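Local coordinates for glucose 1-dehydrogenase (Haloferax mediterranei, PDB 2VWG), which catalyses the NAD(P)-dependent oxidation of D-glucose and several other aldose sugars with the help of a catalytic zinc ion, preferring NADP as electron acceptor, at residues V84-R89 against S304-F309; T231-V236 against P253-Q258; V14-P19 against H58-H63. All coordinates share one frame; numbering follows the deposited sequence.

Contacts 1 and 3 lie on the side of the chain that holds the sugar site, and contact 2 sits by the adenine end of NADP. The centres of contacts 1 and 3 are 21 Å apart. They still touch, through Val87 CG2 and His63 O at 3.4 Å, and both reach the bound D-glucono-1,5-lactone. In contact 3, His63 binds the catalytic zinc ion. Contact 2 is nested in sequence between the two segments of contact 1, yet its centre is 31 Å from that of contact 1 and 38 Å from that of contact 3. Contact 1 sets the end of strand 82-85 against the start of helix 306-318; contact 2 lies within the Rossmann part.

Contact 1 of 3, residues V84-R89 against S304-F309; sequences VPTVRR and SHVEHF. With LGC (D-glucono-1,5-lactone), chain C.
The ring of Phe309 carries Thr86 on one face and Val84 at its edge. Thr86 CG2 stands 4.2 Å from the ring centroid and 18° off the normal, a CH-pi contact displaced toward the rim. Val84 CG1 lies near the ring plane, 3.7 Å from Phe309 CE2. The carbonyl oxygen of the N-cap residue, His305 O, also lies at the ring edge. Pro85 O approaches Phe309 CE2 obliquely at 3.6 Å. The imidazole of His305 has Val306 CG2 over its centre on one face, and the same methyl meets Thr86 CG2 at 4.1 Å. With OG1 between the backbone N and the carbonyl carbon (chi1 71°), CG2 of Thr86 falls anti to the carbonyl carbon and faces Phe309. OG1 takes a weak bond from Arg89 NH1.

Segment 84-89 is part of the GroES-like fold of a zinc-containing alcohol dehydrogenase. Segment 304-309 leads from Rossmann strand 297-300 into helix 306-318, near the cleft that holds the lactone. The backbone N of His305 gives a nearly straight bond to His308 ND1 (3.0 Å, 176°), in the plane of the His308 ring. This bond fixes the turn of that imidazole, whose NE2 is held by Glu160.

One water joins the two backbones. It accepts from Val87 N at 2.8 Å and donates to Ser304 O. Val87 also lies beside the lactone, with CB 3.9 Å from O3. Next to it, Arg88 forms a salt bridge with the substrate-binding Glu114. Phe309 packs on Ser153 of helix 149-165, which also carries Glu150, a zinc-binding residue that here bonds the lactone.

Contact 2 of 3, residues T231-V236 against P253-Q258; sequences TPVEDV and PKHAIQ. With NAP (NADP nicotinamide-adenine-dinucleotide phosphate), chain B.
Gln258 reaches from helix 253-262 to the short 3-10 turn at 233-235. Its CB lies 4.2 Å from Val233 CG1. From CG the chain runs extended, and CD lies 3.9 Å from Glu234 CD where the two chains cross at a slant, the amide and carboxylate planes 36° apart. At the tip, OE1 accepts a hydrogen bond from Glu234 N (3.1 Å, 152°) that lies in the amide carbonyl plane. OE1 also packs against Glu234 CG at 3.3 Å. NE2 lies 3.8 Å from Glu234 OE2, too far for a hydrogen bond. A leucine here would probably leave Glu234 N without its acceptor and let the turn drift from the helix.

Val233 fills the space beside this bond. Its CG2 meets His255 CD2 at 3.7 Å, the two side chains crossing at about a right angle. His255 in turn brings CE1 to 3.6 Å from C6A of the NADP adenine, which lies at the ring edge. Its ND1 is bonded to Thr250.

Val233 and His255 both rest on Leu205 of strand 201-206 in the parallel Rossmann sheet. On another side, helix 253-262 meets the second subunit, where Ile257 packs on Phe287 of that subunit.

Contact 3 of 3, residues V14-P19 against H58-H63; sequences VVIEKP and HLVLGH. With ZN (zinc ion), chain D; LGC (D-glucono-1,5-lactone), chain C.
The two outer strands of a small antiparallel sheet, 13-17 and 58-60, meet here by side chains across the middle strand 2-7. His58 is the main partner. Ile16 CD1 approaches its ring obliquely and lies 3.2 Å from His58 CD2. Lys18 and His58 extend toward each other from opposite directions. Lys18 CE lies at the edge of the ring, in its plane, 3.0 Å from His58 NE2. Both contacts are unusually tight, and their exact distances are doubtful. With CG between the backbone N and the carbonyl carbon (chi1 68°), His58 turns its ring toward both residues. Val60 completes the cluster, with CG2 4.4 Å from Ile16 CD1 and 4.0 Å from Lys18 NZ. His121 stacks on the His58 ring, and His121 ND1 accepts from Val60 N.

Beyond Val60 the chain leaves the strand and runs inward to the metal. Gly62 has backbone angles (103°/120°) at which a side chain would press on the preceding carbonyl oxygen. His63 binds the catalytic zinc ion through NE2 at 2.1 Å, with a water bound to the same metal. Asp38 and Glu64 are further zinc ligands. His63 NE2 is 3.4 Å from O1 of the lactone.

Between the strands, aliphatic carbons meet an imidazole, Lys18 CE at its edge and Ile16 CD1 at a slant. The nearby ammonium would probably disfavour a second proton on the His58 ring.

Contact 1 of 3, residues V84-R89 against S304-F309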
loop_
_atom_site.group_PDB
_atom_site.type_symbol
_atom_site.label_atom_id
_atom_site.label_comp_id
_atom_site.label_asym_id
_atom_site.label_seq_id
_atom_site.Cartn_x
_atom_site.Cartn_y
_atom_site.Cartn_z
ATOM N N VAL A 84 -7.118 -27.418 -13.310
ATOM C CA VAL A 84 -7.609 -26.695 -12.148
ATOM C C VAL A 84 -8.396 -25.489 -12.648
ATOM O O VAL A 84 -7.875 -24.700 -13.431
ATOM C CB VAL A 84 -6.453 -26.252 -11.244
ATOM C CG1 VAL A 84 -6.926 -25.248 -10.173
ATOM C CG2 VAL A 84 -5.789 -27.486 -10.599
ATOM N N PRO A 85 -9.671 -25.363 -12.232
ATOM C CA PRO A 85 -10.454 -24.215 -12.641
ATOM C C PRO A 85 -10.161 -22.968 -11.802
ATOM O O PRO A 85 -9.923 -23.062 -10.594
ATOM C CB PRO A 85 -11.891 -24.681 -12.411
ATOM C CG PRO A 85 -11.775 -25.598 -11.207
ATOM C CD PRO A 85 -10.446 -26.279 -11.371
ATOM N N THR A 86 -10.188 -21.804 -12.451
ATOM C CA THR A 86 -10.254 -20.533 -11.740
ATOM C C THR A 86 -11.641 -20.375 -11.098
ATOM O O THR A 86 -12.581 -21.124 -11.384
ATOM C CB THR A 86 -9.923 -19.307 -12.652
ATOM O OG1 THR A 86 -10.991 -19.076 -13.583
ATOM C CG2 THR A 86 -8.591 -19.524 -13.413
ATOM N N VAL A 87 -11.766 -19.379 -10.242
ATOM C CA VAL A 87 -12.945 -19.248 -9.412
ATOM C C VAL A 87 -13.961 -18.224 -9.946
ATOM O O VAL A 87 -15.166 -18.449 -9.841
ATOM C CB VAL A 87 -12.536 -18.937 -7.974
ATOM C CG1 VAL A 87 -13.768 -18.653 -7.093
ATOM C CG2 VAL A 87 -11.700 -20.121 -7.424
ATOM N N ARG A 88 -13.495 -17.135 -10.556
ATOM C CA ARG A 88 -14.421 -16.085 -10.970
ATOM C C ARG A 88 -15.016 -16.294 -12.366
ATOM O O ARG A 88 -14.341 -16.757 -13.289
ATOM C CB ARG A 88 -13.788 -14.700 -10.837
ATOM C CG ARG A 88 -13.852 -14.229 -9.431
ATOM C CD ARG A 88 -13.297 -12.863 -9.230
ATOM N NE ARG A 88 -13.341 -12.518 -7.811
ATOM C CZ ARG A 88 -13.074 -11.307 -7.324
ATOM N NH1 ARG A 88 -12.699 -10.326 -8.133
ATOM N NH2 ARG A 88 -13.170 -11.084 -6.023
ATOM N N ARG A 89 -16.296 -15.952 -12.489
ATOM C CA ARG A 89 -17.019 -16.012 -13.760
ATOM C C ARG A 89 -17.826 -14.724 -13.908
ATOM O O ARG A 89 -18.162 -14.090 -12.906
ATOM C CB ARG A 89 -17.963 -17.213 -13.787
ATOM C CG ARG A 89 -17.284 -18.571 -13.665
ATOM C CD ARG A 89 -16.482 -18.914 -14.909
ATOM N NE ARG A 89 -15.856 -20.228 -14.771
ATOM C CZ ARG A 89 -14.720 -20.471 -14.118
ATOM N NH1 ARG A 89 -14.039 -19.486 -13.553
ATOM N NH2 ARG A 89 -14.252 -21.713 -14.049
ATOM N N SER A 304 -7.426 -14.497 -7.666
ATOM C CA SER A 304 -6.208 -14.743 -8.430
ATOM C C SER A 304 -6.648 -15.121 -9.835
ATOM O O SER A 304 -7.814 -15.454 -10.046
ATOM C CB SER A 304 -5.383 -15.874 -7.811
ATOM O OG SER A 304 -6.143 -17.066 -7.671
ATOM N N HIS A 305 -5.728 -15.052 -10.787
ATOM C CA HIS A 305 -6.036 -15.427 -12.139
ATOM C C HIS A 305 -4.975 -16.330 -12.755
ATOM O O HIS A 305 -4.050 -16.786 -12.072
ATOM C CB HIS A 305 -6.322 -14.183 -12.994
ATOM C CG HIS A 305 -7.197 -14.475 -14.175
ATOM N ND1 HIS A 305 -8.360 -15.215 -14.072
ATOM C CD2 HIS A 305 -7.051 -14.180 -15.490
ATOM C CE1 HIS A 305 -8.903 -15.339 -15.269
ATOM N NE2 HIS A 305 -8.128 -14.722 -16.148
ATOM N N VAL A 306 -5.111 -16.592 -14.049
ATOM C CA VAL A 306 -4.423 -17.721 -14.689
ATOM C C VAL A 306 -2.936 -17.709 -14.445
ATOM O O VAL A 306 -2.362 -18.721 -14.090
ATOM C CB VAL A 306 -4.740 -17.791 -16.215
ATOM C CG1 VAL A 306 -3.849 -18.836 -16.943
ATOM C CG2 VAL A 306 -6.220 -18.119 -16.410
ATOM N N GLU A 307 -2.311 -16.554 -14.619
ATOM C CA GLU A 307 -0.863 -16.454 -14.465
ATOM C C GLU A 307 -0.411 -16.848 -13.054
ATOM O O GLU A 307 0.664 -17.421 -12.868
ATOM C CB GLU A 307 -0.382 -15.052 -14.849
ATOM C CG GLU A 307 -0.969 -13.880 -14.003
ATOM C CD GLU A 307 -2.397 -13.386 -14.408
ATOM O OE1 GLU A 307 -3.050 -13.986 -15.311
ATOM O OE2 GLU A 307 -2.864 -12.381 -13.801
ATOM N N HIS A 308 -1.254 -16.571 -12.062
ATOM C CA HIS A 308 -0.973 -16.949 -10.677
ATOM C C HIS A 308 -1.077 -18.457 -10.463
ATOM O O HIS A 308 -0.323 -19.013 -9.678
ATOM C CB HIS A 308 -1.911 -16.214 -9.726
ATOM C CG HIS A 308 -1.860 -14.725 -9.890
ATOM N ND1 HIS A 308 -2.977 -13.970 -10.159
ATOM C CD2 HIS A 308 -0.812 -13.865 -9.894
ATOM C CE1 HIS A 308 -2.629 -12.700 -10.279
ATOM N NE2 HIS A 308 -1.321 -12.608 -10.119
ATOM N N PHE A 309 -2.022 -19.091 -11.155
ATOM C CA PHE A 309 -2.186 -20.551 -11.126
ATOM C C PHE A 309 -0.982 -21.229 -11.785
ATOM O O PHE A 309 -0.473 -22.232 -11.282
ATOM C CB PHE A 309 -3.490 -20.977 -11.834
ATOM C CG PHE A 309 -4.760 -20.742 -11.022
ATOM C CD1 PHE A 309 -5.244 -19.470 -10.798
ATOM C CD2 PHE A 309 -5.507 -21.820 -10.545
ATOM C CE1 PHE A 309 -6.421 -19.262 -10.057
ATOM C CE2 PHE A 309 -6.691 -21.621 -9.818
ATOM C CZ PHE A 309 -7.143 -20.348 -9.569
HETATM C C1 LGC C . -11.300 -17.513 -1.288
HETATM C C2 LGC C . -10.895 -17.842 -2.679
HETATM O O5 LGC C . -11.974 -16.312 -0.969
HETATM O O1 LGC C . -11.057 -18.306 -0.386
HETATM O O2 LGC C . -9.642 -18.480 -2.661
HETATM C C3 LGC C . -10.840 -16.641 -3.607
HETATM O O3 LGC C . -10.900 -17.092 -4.942
HETATM C C4 LGC C . -11.996 -15.684 -3.358
HETATM O O4 LGC C . -11.832 -14.584 -4.221
HETATM C C5 LGC C . -11.975 -15.235 -1.894
HETATM C C6 LGC C . -13.149 -14.306 -1.575
HETATM O O6 LGC C . -14.359 -15.005 -1.736
HETATM O O HOH W 1 -9.708 -17.654 -9.364
#

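Contact 2 of 3, residues T231-V236 against P253-Q258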
loop_
_atom_site.group_PDB
_atom_site.type_symbol
_atom_site.label_atom_id
_atom_site.label_comp_id
_atom_site.label_asym_id
_atom_site.label_seq_id
_atom_site.Cartn_x
_atom_site.Cartn_y
_atom_site.Cartn_z
ATOM N N THR A 231 2.383 -12.554 23.087
ATOM C CA THR A 231 2.999 -11.432 22.368
ATOM C C THR A 231 2.060 -10.961 21.262
ATOM O O THR A 231 2.034 -11.549 20.186
ATOM C CB THR A 231 4.345 -11.817 21.729
ATOM O OG1 THR A 231 5.170 -12.478 22.687
ATOM C CG2 THR A 231 5.069 -10.578 21.214
ATOM N N PRO A 232 1.267 -9.916 21.532
ATOM C CA PRO A 232 0.454 -9.342 20.468
ATOM C C PRO A 232 1.303 -8.706 19.366
ATOM O O PRO A 232 2.464 -8.346 19.590
ATOM C CB PRO A 232 -0.377 -8.277 21.194
ATOM C CG PRO A 232 0.375 -7.959 22.403
ATOM C CD PRO A 232 1.059 -9.219 22.813
ATOM N N VAL A 233 0.711 -8.558 18.184
ATOM C CA VAL A 233 1.446 -8.093 17.003
ATOM C C VAL A 233 2.244 -6.803 17.273
ATOM O O VAL A 233 3.425 -6.695 16.930
ATOM C CB VAL A 233 0.481 -7.948 15.792
ATOM C CG1 VAL A 233 1.150 -7.206 14.648
ATOM C CG2 VAL A 233 0.028 -9.341 15.334
ATOM N N GLU A 234 1.610 -5.839 17.921
ATOM C CA GLU A 234 2.274 -4.559 18.228
ATOM C C GLU A 234 3.531 -4.690 19.095
ATOM O O GLU A 234 4.403 -3.843 19.028
ATOM C CB GLU A 234 1.290 -3.577 18.880
ATOM C CG GLU A 234 0.691 -4.063 20.205
ATOM C CD GLU A 234 -0.407 -3.150 20.726
ATOM O OE1 GLU A 234 -0.388 -1.935 20.412
ATOM O OE2 GLU A 234 -1.289 -3.656 21.456
ATOM N N ASP A 235 3.630 -5.754 19.889
ATOM C CA ASP A 235 4.778 -5.947 20.785
ATOM C C ASP A 235 5.900 -6.771 20.170
ATOM O O ASP A 235 6.990 -6.855 20.729
ATOM C CB ASP A 235 4.323 -6.606 22.099
ATOM C CG ASP A 235 3.469 -5.682 22.964
ATOM O OD1 ASP A 235 3.475 -4.447 22.745
ATOM O OD2 ASP A 235 2.794 -6.201 23.876
ATOM N N VAL A 236 5.641 -7.363 19.010
ATOM C CA VAL A 236 6.608 -8.248 18.362
ATOM C C VAL A 236 7.994 -7.635 18.154
ATOM O O VAL A 236 8.996 -8.307 18.384
ATOM C CB VAL A 236 6.038 -8.826 17.032
ATOM C CG1 VAL A 236 7.121 -9.486 16.203
ATOM C CG2 VAL A 236 4.933 -9.824 17.349
ATOM N N PRO A 253 -9.548 -8.109 12.399
ATOM C CA PRO A 253 -9.296 -6.702 12.014
ATOM C C PRO A 253 -8.226 -5.956 12.796
ATOM O O PRO A 253 -7.589 -5.047 12.257
ATOM C CB PRO A 253 -10.662 -6.032 12.209
ATOM C CG PRO A 253 -11.631 -7.136 12.061
ATOM C CD PRO A 253 -10.976 -8.318 12.714
ATOM N N LYS A 254 -8.042 -6.320 14.063
ATOM C CA LYS A 254 -6.984 -5.732 14.882
ATOM C C LYS A 254 -5.611 -5.930 14.225
ATOM O O LYS A 254 -4.739 -5.057 14.293
ATOM C CB LYS A 254 -6.997 -6.365 16.279
ATOM C CG LYS A 254 -6.538 -5.459 17.400
ATOM C CD LYS A 254 -6.951 -6.029 18.762
ATOM C CE LYS A 254 -6.828 -5.007 19.892
ATOM N NZ LYS A 254 -7.552 -5.446 21.131
ATOM N N HIS A 255 -5.427 -7.086 13.587
ATOM C CA HIS A 255 -4.163 -7.403 12.922
ATOM C C HIS A 255 -3.899 -6.519 11.714
ATOM O O HIS A 255 -2.750 -6.214 11.412
ATOM C CB HIS A 255 -4.126 -8.868 12.495
ATOM C CG HIS A 255 -4.038 -9.824 13.639
ATOM N ND1 HIS A 255 -4.338 -11.164 13.514
ATOM C CD2 HIS A 255 -3.686 -9.631 14.935
ATOM C CE1 HIS A 255 -4.172 -11.755 14.684
ATOM N NE2 HIS A 255 -3.771 -10.848 15.560
ATOM N N ALA A 256 -4.964 -6.112 11.031
ATOM C CA ALA A 256 -4.840 -5.223 9.883
ATOM C C ALA A 256 -4.242 -3.885 10.297
ATOM O O ALA A 256 -3.422 -3.329 9.578
ATOM C CB ALA A 256 -6.195 -5.026 9.212
ATOM N N ILE A 257 -4.623 -3.390 11.473
ATOM C CA ILE A 257 -4.169 -2.077 11.939
ATOM C C ILE A 257 -2.828 -2.164 12.651
ATOM O O ILE A 257 -1.924 -1.369 12.391
ATOM C CB ILE A 257 -5.211 -1.404 12.898
ATOM C CG1 ILE A 257 -6.593 -1.306 12.242
ATOM C CG2 ILE A 257 -4.723 -0.023 13.342
ATOM C CD1 ILE A 257 -6.668 -0.351 11.092
ATOM N N GLN A 258 -2.707 -3.134 13.547
ATOM C CA GLN A 258 -1.503 -3.298 14.362
ATOM C C GLN A 258 -0.283 -3.717 13.570
ATOM O O GLN A 258 0.850 -3.518 14.021
ATOM C CB GLN A 258 -1.740 -4.332 15.480
ATOM C CG GLN A 258 -2.531 -3.823 16.698
ATOM C CD GLN A 258 -2.476 -4.799 17.913
ATOM O OE1 GLN A 258 -1.464 -5.478 18.169
ATOM N NE2 GLN A 258 -3.567 -4.848 18.665
HETATM P PA NAP B . -8.511 -20.702 8.833
HETATM O O1A NAP B . -8.210 -22.121 8.550
HETATM O O2A NAP B . -9.707 -20.350 9.583
HETATM O O5B NAP B . -7.203 -20.101 9.531
HETATM C C5B NAP B . -7.297 -18.936 10.299
HETATM C C4B NAP B . -6.323 -19.097 11.447
HETATM O O4B NAP B . -6.114 -17.856 12.071
HETATM C C3B NAP B . -6.840 -20.086 12.497
HETATM O O3B NAP B . -5.955 -21.177 12.618
HETATM C C2B NAP B . -6.903 -19.244 13.752
HETATM O O2B NAP B . -6.481 -19.940 14.884
HETATM C C1B NAP B . -5.963 -18.075 13.446
HETATM N N9A NAP B . -6.320 -16.899 14.246
HETATM C C8A NAP B . -7.507 -16.211 14.247
HETATM N N7A NAP B . -7.412 -15.198 15.134
HETATM C C5A NAP B . -6.191 -15.239 15.698
HETATM C C6A NAP B . -5.575 -14.458 16.662
HETATM N N6A NAP B . -6.210 -13.435 17.212
HETATM N N1A NAP B . -4.291 -14.755 17.042
HETATM C C2A NAP B . -3.607 -15.808 16.464
HETATM N N3A NAP B . -4.224 -16.585 15.509
HETATM C C4A NAP B . -5.491 -16.301 15.140
HETATM O O3 NAP B . -8.572 -19.918 7.429
HETATM P PN NAP B . -7.667 -20.091 6.120
HETATM O O1N NAP B . -6.240 -20.342 6.466
HETATM O O2N NAP B . -8.343 -20.996 5.152
HETATM O O5D NAP B . -7.806 -18.572 5.606
HETATM C C5D NAP B . -7.367 -17.513 6.427
HETATM C C4D NAP B . -8.130 -16.240 6.110
HETATM O O4D NAP B . -7.864 -15.855 4.768
HETATM C C3D NAP B . -9.644 -16.384 6.216
HETATM O O3D NAP B . -10.165 -15.160 6.683
HETATM C C2D NAP B . -10.064 -16.618 4.787
HETATM O O2D NAP B . -11.388 -16.260 4.549
HETATM C C1D NAP B . -9.079 -15.711 4.058
HETATM N N1N NAP B . -8.838 -16.035 2.647
HETATM C C2N NAP B . -8.838 -14.993 1.764
HETATM C C3N NAP B . -8.572 -15.214 0.433
HETATM C C7N NAP B . -8.372 -14.023 -0.454
HETATM O O7N NAP B . -8.588 -14.206 -1.806
HETATM N N7N NAP B . -8.048 -12.841 0.080
HETATM C C4N NAP B . -8.335 -16.499 -0.024
HETATM C C5N NAP B . -8.326 -17.548 0.896
HETATM C C6N NAP B . -8.580 -17.303 2.236
HETATM P P2B NAP B . -7.502 -20.795 15.806
HETATM O O1X NAP B . -7.839 -22.030 15.057
HETATM O O2X NAP B . -8.728 -20.012 16.132
HETATM O O3X NAP B . -6.669 -21.122 17.023
HETATM O O HOH W 2 -2.319 -9.606 18.301
#

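Contact 3 of 3, residues V14-P19 against H58-H63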
loop_
_atom_site.group_PDB
_atom_site.type_symbol
_atom_site.label_atom_id
_atom_site.label_comp_id
_atom_site.label_asym_id
_atom_site.label_seq_id
_atom_site.Cartn_x
_atom_site.Cartn_y
_atom_site.Cartn_z
ATOM N N VAL A 14 -24.957 -30.981 2.814
ATOM C CA VAL A 14 -25.683 -32.206 2.524
ATOM C C VAL A 14 -25.428 -32.651 1.085
ATOM O O VAL A 14 -25.010 -31.850 0.253
ATOM C CB VAL A 14 -27.223 -32.005 2.724
ATOM C CG1 VAL A 14 -27.546 -31.668 4.195
ATOM C CG2 VAL A 14 -27.762 -30.921 1.811
ATOM N N VAL A 15 -25.697 -33.928 0.803
ATOM C CA VAL A 15 -25.634 -34.445 -0.544
ATOM C C VAL A 15 -26.947 -34.112 -1.212
ATOM O O VAL A 15 -28.002 -34.268 -0.614
ATOM C CB VAL A 15 -25.393 -35.968 -0.582
ATOM C CG1 VAL A 15 -25.185 -36.446 -2.015
ATOM C CG2 VAL A 15 -24.184 -36.331 0.254
ATOM N N ILE A 16 -26.869 -33.618 -2.440
ATOM C CA ILE A 16 -28.034 -33.453 -3.305
ATOM C C ILE A 16 -27.731 -34.158 -4.610
ATOM O O ILE A 16 -26.596 -34.582 -4.837
ATOM C CB ILE A 16 -28.375 -31.972 -3.564
ATOM C CG1 ILE A 16 -27.207 -31.236 -4.230
ATOM C CG2 ILE A 16 -28.756 -31.280 -2.255
ATOM C CD1 ILE A 16 -27.599 -29.901 -4.816
ATOM N N GLU A 17 -28.750 -34.318 -5.450
ATOM C CA GLU A 17 -28.559 -34.848 -6.795
ATOM C C GLU A 17 -28.998 -33.829 -7.826
ATOM O O GLU A 17 -29.988 -33.125 -7.638
ATOM C CB GLU A 17 -29.286 -36.177 -7.000
ATOM C CG GLU A 17 -28.651 -37.295 -6.193
ATOM C CD GLU A 17 -28.976 -38.674 -6.713
ATOM O OE1 GLU A 17 -30.074 -38.855 -7.299
ATOM O OE2 GLU A 17 -28.125 -39.579 -6.518
ATOM N N LYS A 18 -28.211 -33.756 -8.892
ATOM C CA LYS A 18 -28.373 -32.808 -9.981
ATOM C C LYS A 18 -28.099 -33.550 -11.278
ATOM O O LYS A 18 -27.333 -34.522 -11.283
ATOM C CB LYS A 18 -27.296 -31.724 -9.903
ATOM C CG LYS A 18 -27.583 -30.559 -9.032
ATOM C CD LYS A 18 -26.647 -29.425 -9.406
ATOM C CE LYS A 18 -27.040 -28.152 -8.717
ATOM N NZ LYS A 18 -26.330 -27.015 -9.311
ATOM N N PRO A 19 -28.648 -33.053 -12.396
ATOM C CA PRO A 19 -28.268 -33.644 -13.675
ATOM C C PRO A 19 -26.803 -33.328 -14.012
ATOM O O PRO A 19 -26.291 -32.269 -13.646
ATOM C CB PRO A 19 -29.201 -32.959 -14.686
ATOM C CG PRO A 19 -30.158 -32.140 -13.892
ATOM C CD PRO A 19 -29.581 -31.925 -12.551
ATOM N N HIS A 58 -30.163 -23.772 -3.074
ATOM C CA HIS A 58 -28.912 -24.325 -2.552
ATOM C C HIS A 58 -27.681 -23.738 -3.239
ATOM O O HIS A 58 -27.786 -23.076 -4.271
ATOM C CB HIS A 58 -28.908 -25.835 -2.765
ATOM C CG HIS A 58 -28.817 -26.229 -4.203
ATOM N ND1 HIS A 58 -29.892 -26.157 -5.061
ATOM C CD2 HIS A 58 -27.772 -26.670 -4.944
ATOM C CE1 HIS A 58 -29.520 -26.560 -6.264
ATOM N NE2 HIS A 58 -28.237 -26.874 -6.221
ATOM N N LEU A 59 -26.515 -23.984 -2.645
ATOM C CA LEU A 59 -25.237 -23.622 -3.243
ATOM C C LEU A 59 -24.293 -24.817 -3.148
ATOM O O LEU A 59 -23.972 -25.258 -2.048
ATOM C CB LEU A 59 -24.634 -22.418 -2.521
ATOM C CG LEU A 59 -23.210 -21.970 -2.901
ATOM C CD1 LEU A 59 -23.161 -21.411 -4.311
ATOM C CD2 LEU A 59 -22.697 -20.943 -1.897
ATOM N N VAL A 60 -23.872 -25.342 -4.296
ATOM C CA VAL A 60 -22.836 -26.374 -4.338
ATOM C C VAL A 60 -21.540 -25.708 -3.891
ATOM O O VAL A 60 -21.167 -24.638 -4.385
ATOM C CB VAL A 60 -22.689 -27.016 -5.735
ATOM C CG1 VAL A 60 -21.522 -28.008 -5.758
ATOM C CG2 VAL A 60 -24.001 -27.693 -6.145
ATOM N N LEU A 61 -20.897 -26.320 -2.909
ATOM C CA LEU A 61 -19.675 -25.778 -2.326
ATOM C C LEU A 61 -18.421 -26.151 -3.124
ATOM O O LEU A 61 -18.461 -26.972 -4.052
ATOM C CB LEU A 61 -19.534 -26.290 -0.890
ATOM C CG LEU A 61 -20.638 -25.846 0.069
ATOM C CD1 LEU A 61 -20.661 -26.711 1.314
ATOM C CD2 LEU A 61 -20.441 -24.391 0.419
ATOM N N GLY A 62 -17.299 -25.551 -2.739
ATOM C CA GLY A 62 -16.002 -25.953 -3.251
ATOM C C GLY A 62 -15.472 -25.001 -4.304
ATOM O O GLY A 62 -16.088 -24.807 -5.345
ATOM N N HIS A 63 -14.315 -24.406 -4.028
ATOM C CA HIS A 63 -13.675 -23.515 -4.991
ATOM C C HIS A 63 -12.222 -23.899 -5.283
ATOM O O HIS A 63 -11.584 -23.270 -6.118
ATOM C CB HIS A 63 -13.795 -22.062 -4.508
ATOM C CG HIS A 63 -13.098 -21.805 -3.213
ATOM N ND1 HIS A 63 -13.708 -21.992 -1.993
ATOM C CD2 HIS A 63 -11.816 -21.449 -2.945
ATOM C CE1 HIS A 63 -12.841 -21.726 -1.028
ATOM N NE2 HIS A 63 -11.690 -21.386 -1.580
HETATM ZN ZN ZN D . -9.736 -21.639 -0.735
HETATM C C1 LGC C . -11.300 -17.513 -1.288
HETATM C C2 LGC C . -10.895 -17.842 -2.679
HETATM O O5 LGC C . -11.974 -16.312 -0.969
HETATM O O1 LGC C . -11.057 -18.306 -0.386
HETATM O O2 LGC C . -9.642 -18.480 -2.661
HETATM C C3 LGC C . -10.840 -16.641 -3.607
HETATM O O3 LGC C . -10.900 -17.092 -4.942
HETATM C C4 LGC C . -11.996 -15.684 -3.358
HETATM O O4 LGC C . -11.832 -14.584 -4.221
HETATM C C5 LGC C . -11.975 -15.235 -1.894
HETATM C C6 LGC C . -13.149 -14.306 -1.575
HETATM O O6 LGC C . -14.359 -15.005 -1.736
HETATM O O HOH W 3 -8.499 -20.534 -1.509
#